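Local coordinates for fructokinase (PDB 3C8U), which probably phosphorylates fructose or a related small substrate at the expense of ATP, as a P-loop kinase linked to fructose transport, at residues P157-W169 with A179-R192. Sequence-based numbering, arbitrary orientation.
Sequences PMADLEARLVQRW and AVARAQGNDLANAR
D187 OD2 receives R168 NH2 at 2.7 Å in a salt bridge whose N-H...O angle, 131°, is well short of straight; the donor stands above the carboxylate plane, and the two flat groups are turned steeply against each other. The same oxygen lies at the edge of the W169 indole, in its plane, 3.5 Å from NE1. L165 CD2 covers one face of the R168 guanidinium. W169 is a knob in a hole made by A179, R182, A183 and D187. With CG opposite the backbone N and a bend at chi2, R182 lays its CG over the indole, 3.6 Å from the six-ring centroid, a CH-pi contact, while its guanidinium leans over CZ3. An alanine in place of W169 is likely to open a gap among these four residues and leave the R182 chain free to turn. Farther along, Q184 NE2 bonds E162 OE2 at 2.9 Å, nearly straight at 163°, and L165 CB packs on A183 CB. Helix 158-169 runs roughly antiparallel to 186-192 (157°) and is crossed obliquely by 179-184: a helical hairpin, its returning arm broken at G185. R164 NH1 bonds G32 O weakly and R168 lies near the probable P-loop, which would be consistent with the lid region of a P-loop kinase.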
loop_
_atom_site.group_PDB
_atom_site.type_symbol
_atom_site.label_atom_id
_atom_site.label_comp_id
_atom_site.label_asym_id
_atom_site.label_seq_id
_atom_site.Cartn_x
_atom_site.Cartn_y
_atom_site.Cartn_z
ATOM N N PRO A 157 10.082 -12.500 3.932
ATOM C CA PRO A 157 10.203 -13.765 3.210
ATOM C C PRO A 157 8.876 -14.433 2.903
ATOM O O PRO A 157 7.914 -14.375 3.677
ATOM C CB PRO A 157 11.015 -14.626 4.168
ATOM C CG PRO A 157 11.761 -13.648 5.042
ATOM C CD PRO A 157 10.821 -12.512 5.208
HETATM N N MSE A 158 8.865 -15.090 1.762
HETATM C CA MSE A 158 7.674 -15.773 1.268
HETATM C C MSE A 158 7.093 -16.738 2.285
HETATM O O MSE A 158 5.870 -16.902 2.371
HETATM C CB MSE A 158 7.967 -16.528 -0.019
HETATM C CG MSE A 158 7.902 -15.665 -1.246
HETATM SE SE MSE A 158 6.050 -15.173 -1.668
HETATM C CE MSE A 158 5.092 -16.413 -0.576
ATOM N N ALA A 159 7.988 -17.370 3.043
ATOM C CA ALA A 159 7.590 -18.385 4.012
ATOM C C ALA A 159 6.823 -17.717 5.132
ATOM O O ALA A 159 5.809 -18.208 5.621
ATOM C CB ALA A 159 8.814 -19.143 4.560
ATOM N N ASP A 160 7.298 -16.541 5.491
ATOM C CA ASP A 160 6.698 -15.798 6.592
ATOM C C ASP A 160 5.342 -15.241 6.138
ATOM O O ASP A 160 4.345 -15.229 6.890
ATOM C CB ASP A 160 7.646 -14.696 7.100
ATOM C CG ASP A 160 8.933 -15.261 7.698
ATOM O OD1 ASP A 160 8.949 -16.464 8.039
ATOM O OD2 ASP A 160 9.930 -14.523 7.818
ATOM N N LEU A 161 5.300 -14.785 4.893
ATOM C CA LEU A 161 4.026 -14.239 4.342
ATOM C C LEU A 161 2.949 -15.305 4.384
ATOM O O LEU A 161 1.778 -15.062 4.714
ATOM C CB LEU A 161 4.185 -13.747 2.899
ATOM C CG LEU A 161 4.987 -12.459 2.693
ATOM C CD1 LEU A 161 5.146 -12.133 1.183
ATOM C CD2 LEU A 161 4.363 -11.275 3.443
ATOM N N GLU A 162 3.371 -16.510 4.053
ATOM C CA GLU A 162 2.435 -17.623 3.946
ATOM C C GLU A 162 1.811 -17.931 5.307
ATOM O O GLU A 162 0.612 -18.053 5.445
ATOM C CB GLU A 162 3.132 -18.881 3.423
ATOM C CG GLU A 162 2.137 -19.907 2.968
ATOM C CD GLU A 162 2.780 -21.088 2.256
ATOM O OE1 GLU A 162 3.862 -20.932 1.642
ATOM O OE2 GLU A 162 2.195 -22.181 2.319
ATOM N N ALA A 163 2.677 -18.082 6.294
ATOM C CA ALA A 163 2.250 -18.380 7.665
ATOM C C ALA A 163 1.303 -17.320 8.160
ATOM O O ALA A 163 0.321 -17.592 8.835
ATOM C CB ALA A 163 3.455 -18.497 8.610
ATOM N N ARG A 164 1.581 -16.089 7.783
ATOM C CA ARG A 164 0.776 -14.971 8.278
ATOM C C ARG A 164 -0.564 -14.941 7.615
ATOM O O ARG A 164 -1.580 -14.676 8.243
ATOM C CB ARG A 164 1.495 -13.655 8.064
ATOM C CG ARG A 164 2.719 -13.612 8.851
ATOM C CD ARG A 164 3.191 -12.213 8.981
ATOM N NE ARG A 164 4.600 -12.155 9.320
ATOM C CZ ARG A 164 5.375 -11.112 9.064
ATOM N NH1 ARG A 164 4.871 -10.039 8.447
ATOM N NH2 ARG A 164 6.651 -11.159 9.411
ATOM N N LEU A 165 -0.563 -15.309 6.343
ATOM C CA LEU A 165 -1.800 -15.393 5.560
ATOM C C LEU A 165 -2.675 -16.540 6.026
ATOM O O LEU A 165 -3.895 -16.416 6.084
ATOM C CB LEU A 165 -1.507 -15.484 4.060
ATOM C CG LEU A 165 -1.003 -14.146 3.495
ATOM C CD1 LEU A 165 -0.386 -14.279 2.095
ATOM C CD2 LEU A 165 -2.108 -13.120 3.511
ATOM N N VAL A 166 -2.057 -17.657 6.393
ATOM C CA VAL A 166 -2.859 -18.807 6.859
ATOM C C VAL A 166 -3.544 -18.422 8.167
ATOM O O VAL A 166 -4.739 -18.636 8.331
ATOM C CB VAL A 166 -2.053 -20.103 6.974
ATOM C CG1 VAL A 166 -2.840 -21.202 7.719
ATOM C CG2 VAL A 166 -1.681 -20.587 5.571
ATOM N N GLN A 167 -2.793 -17.801 9.058
ATOM C CA GLN A 167 -3.362 -17.327 10.331
ATOM C C GLN A 167 -4.535 -16.385 10.093
ATOM O O GLN A 167 -5.577 -16.464 10.772
ATOM C CB GLN A 167 -2.323 -16.659 11.227
ATOM C CG GLN A 167 -2.836 -16.448 12.681
ATOM C CD GLN A 167 -3.320 -17.746 13.356
ATOM O OE1 GLN A 167 -2.546 -18.686 13.556
ATOM N NE2 GLN A 167 -4.606 -17.788 13.722
ATOM N N ARG A 168 -4.379 -15.543 9.088
ATOM C CA ARG A 168 -5.430 -14.570 8.745
ATOM C C ARG A 168 -6.714 -15.313 8.477
ATOM O O ARG A 168 -7.764 -15.005 9.016
ATOM C CB ARG A 168 -5.035 -13.708 7.531
ATOM C CG ARG A 168 -6.171 -12.881 6.949
ATOM C CD ARG A 168 -5.635 -11.643 6.218
ATOM N NE ARG A 168 -5.620 -11.783 4.758
ATOM C CZ ARG A 168 -4.999 -10.931 3.939
ATOM N NH1 ARG A 168 -4.322 -9.903 4.437
ATOM N NH2 ARG A 168 -5.028 -11.113 2.627
ATOM N N TRP A 169 -6.593 -16.359 7.687
ATOM C CA TRP A 169 -7.748 -17.106 7.235
ATOM C C TRP A 169 -8.296 -17.984 8.355
ATOM O O TRP A 169 -9.502 -18.286 8.417
ATOM C CB TRP A 169 -7.434 -17.874 5.955
ATOM C CG TRP A 169 -7.312 -16.908 4.836
ATOM C CD1 TRP A 169 -6.166 -16.476 4.232
ATOM C CD2 TRP A 169 -8.379 -16.161 4.255
ATOM N NE1 TRP A 169 -6.463 -15.526 3.280
ATOM C CE2 TRP A 169 -7.816 -15.320 3.270
ATOM C CE3 TRP A 169 -9.762 -16.134 4.457
ATOM C CZ2 TRP A 169 -8.594 -14.460 2.480
ATOM C CZ3 TRP A 169 -10.536 -15.283 3.666
ATOM C CH2 TRP A 169 -9.946 -14.457 2.693
ATOM N N ALA A 179 -7.684 -22.794 5.073
ATOM C CA ALA A 179 -6.990 -21.531 5.251
ATOM C C ALA A 179 -5.742 -21.563 4.369
ATOM O O ALA A 179 -5.381 -20.602 3.705
ATOM C CB ALA A 179 -6.597 -21.296 6.731
ATOM N N VAL A 180 -5.111 -22.722 4.352
ATOM C CA VAL A 180 -3.910 -22.934 3.511
ATOM C C VAL A 180 -4.265 -22.796 2.018
ATOM O O VAL A 180 -3.567 -22.143 1.234
ATOM C CB VAL A 180 -3.271 -24.320 3.798
ATOM C CG1 VAL A 180 -2.327 -24.751 2.646
ATOM C CG2 VAL A 180 -2.540 -24.293 5.146
ATOM N N ALA A 181 -5.376 -23.406 1.639
ATOM C CA ALA A 181 -5.779 -23.444 0.226
ATOM C C ALA A 181 -6.096 -22.033 -0.236
ATOM O O ALA A 181 -5.728 -21.589 -1.325
ATOM C CB ALA A 181 -7.004 -24.366 0.014
ATOM N N ARG A 182 -6.762 -21.318 0.646
ATOM C CA ARG A 182 -7.233 -19.969 0.334
ATOM C C ARG A 182 -6.035 -19.077 0.121
ATOM O O ARG A 182 -5.942 -18.318 -0.848
ATOM C CB ARG A 182 -8.102 -19.432 1.472
ATOM C CG ARG A 182 -8.717 -18.088 1.225
ATOM C CD ARG A 182 -9.759 -18.156 0.134
ATOM N NE ARG A 182 -10.584 -16.951 0.154
ATOM C CZ ARG A 182 -11.746 -16.853 0.798
ATOM N NH1 ARG A 182 -12.243 -17.900 1.456
ATOM N NH2 ARG A 182 -12.417 -15.708 0.773
ATOM N N ALA A 183 -5.115 -19.168 1.058
ATOM C CA ALA A 183 -3.916 -18.322 1.046
ATOM C C ALA A 183 -3.012 -18.632 -0.136
ATOM O O ALA A 183 -2.413 -17.732 -0.741
ATOM C CB ALA A 183 -3.133 -18.476 2.327
ATOM N N GLN A 184 -2.907 -19.921 -0.432
ATOM C CA GLN A 184 -1.996 -20.424 -1.477
ATOM C C GLN A 184 -2.565 -20.025 -2.830
ATOM O O GLN A 184 -1.892 -19.953 -3.851
ATOM C CB GLN A 184 -1.736 -21.937 -1.367
ATOM C CG GLN A 184 -0.494 -22.229 -0.500
ATOM C CD GLN A 184 -0.279 -23.712 -0.167
ATOM O OE1 GLN A 184 -0.975 -24.587 -0.686
ATOM N NE2 GLN A 184 0.692 -23.993 0.712
ATOM N N GLY A 185 -3.831 -19.705 -2.807
ATOM C CA GLY A 185 -4.463 -19.262 -4.008
ATOM C C GLY A 185 -3.991 -17.833 -4.229
ATOM O O GLY A 185 -2.796 -17.519 -4.286
ATOM N N ASN A 186 -4.983 -16.985 -4.320
ATOM C CA ASN A 186 -4.837 -15.553 -4.629
ATOM C C ASN A 186 -3.651 -14.843 -3.957
ATOM O O ASN A 186 -2.661 -14.458 -4.603
ATOM C CB ASN A 186 -6.142 -14.906 -4.151
ATOM C CG ASN A 186 -6.434 -13.584 -4.774
ATOM O OD1 ASN A 186 -5.823 -13.150 -5.759
ATOM N ND2 ASN A 186 -7.424 -12.915 -4.187
ATOM N N ASP A 187 -3.823 -14.585 -2.667
ATOM C CA ASP A 187 -2.871 -13.750 -1.911
ATOM C C ASP A 187 -1.425 -14.115 -2.245
ATOM O O ASP A 187 -0.595 -13.235 -2.520
ATOM C CB ASP A 187 -3.124 -13.812 -0.406
ATOM C CG ASP A 187 -4.315 -12.961 0.025
ATOM O OD1 ASP A 187 -4.615 -11.973 -0.672
ATOM O OD2 ASP A 187 -4.950 -13.276 1.059
ATOM N N LEU A 188 -1.139 -15.422 -2.260
ATOM C CA LEU A 188 0.262 -15.897 -2.393
ATOM C C LEU A 188 0.720 -15.782 -3.840
ATOM O O LEU A 188 1.888 -15.534 -4.108
ATOM C CB LEU A 188 0.482 -17.339 -1.875
ATOM C CG LEU A 188 1.024 -17.551 -0.442
ATOM C CD1 LEU A 188 1.696 -18.936 -0.370
ATOM C CD2 LEU A 188 2.006 -16.465 0.056
ATOM N N ALA A 189 -0.224 -15.947 -4.765
ATOM C CA ALA A 189 0.067 -15.789 -6.191
ATOM C C ALA A 189 0.447 -14.330 -6.434
ATOM O O ALA A 189 1.355 -14.008 -7.209
ATOM C CB ALA A 189 -1.146 -16.192 -7.078
ATOM N N ASN A 190 -0.243 -13.455 -5.724
ATOM C CA ASN A 190 0.009 -11.992 -5.846
ATOM C C ASN A 190 1.373 -11.650 -5.261
ATOM O O ASN A 190 2.146 -10.875 -5.808
ATOM C CB ASN A 190 -1.097 -11.182 -5.155
ATOM C CG ASN A 190 -2.445 -11.292 -5.884
ATOM O OD1 ASN A 190 -2.505 -11.634 -7.071
ATOM N ND2 ASN A 190 -3.523 -11.095 -5.145
ATOM N N ALA A 191 1.646 -12.275 -4.121
ATOM C CA ALA A 191 2.925 -12.065 -3.415
ATOM C C ALA A 191 4.047 -12.451 -4.353
ATOM O O ALA A 191 5.059 -11.795 -4.452
ATOM C CB ALA A 191 3.002 -12.859 -2.101
ATOM N N ARG A 192 3.784 -13.509 -5.101
ATOM C CA ARG A 192 4.752 -14.085 -6.018
ATOM C C ARG A 192 4.955 -13.158 -7.226
ATOM O O ARG A 192 6.093 -12.896 -7.645
ATOM C CB ARG A 192 4.295 -15.497 -6.448
ATOM C CG ARG A 192 5.399 -16.458 -6.820
ATOM C CD ARG A 192 5.043 -17.949 -6.505
ATOM N NE ARG A 192 3.650 -18.294 -6.781
ATOM C CZ ARG A 192 2.753 -18.594 -5.840
ATOM N NH1 ARG A 192 3.108 -18.603 -4.556
ATOM N NH2 ARG A 192 1.500 -18.889 -6.177
#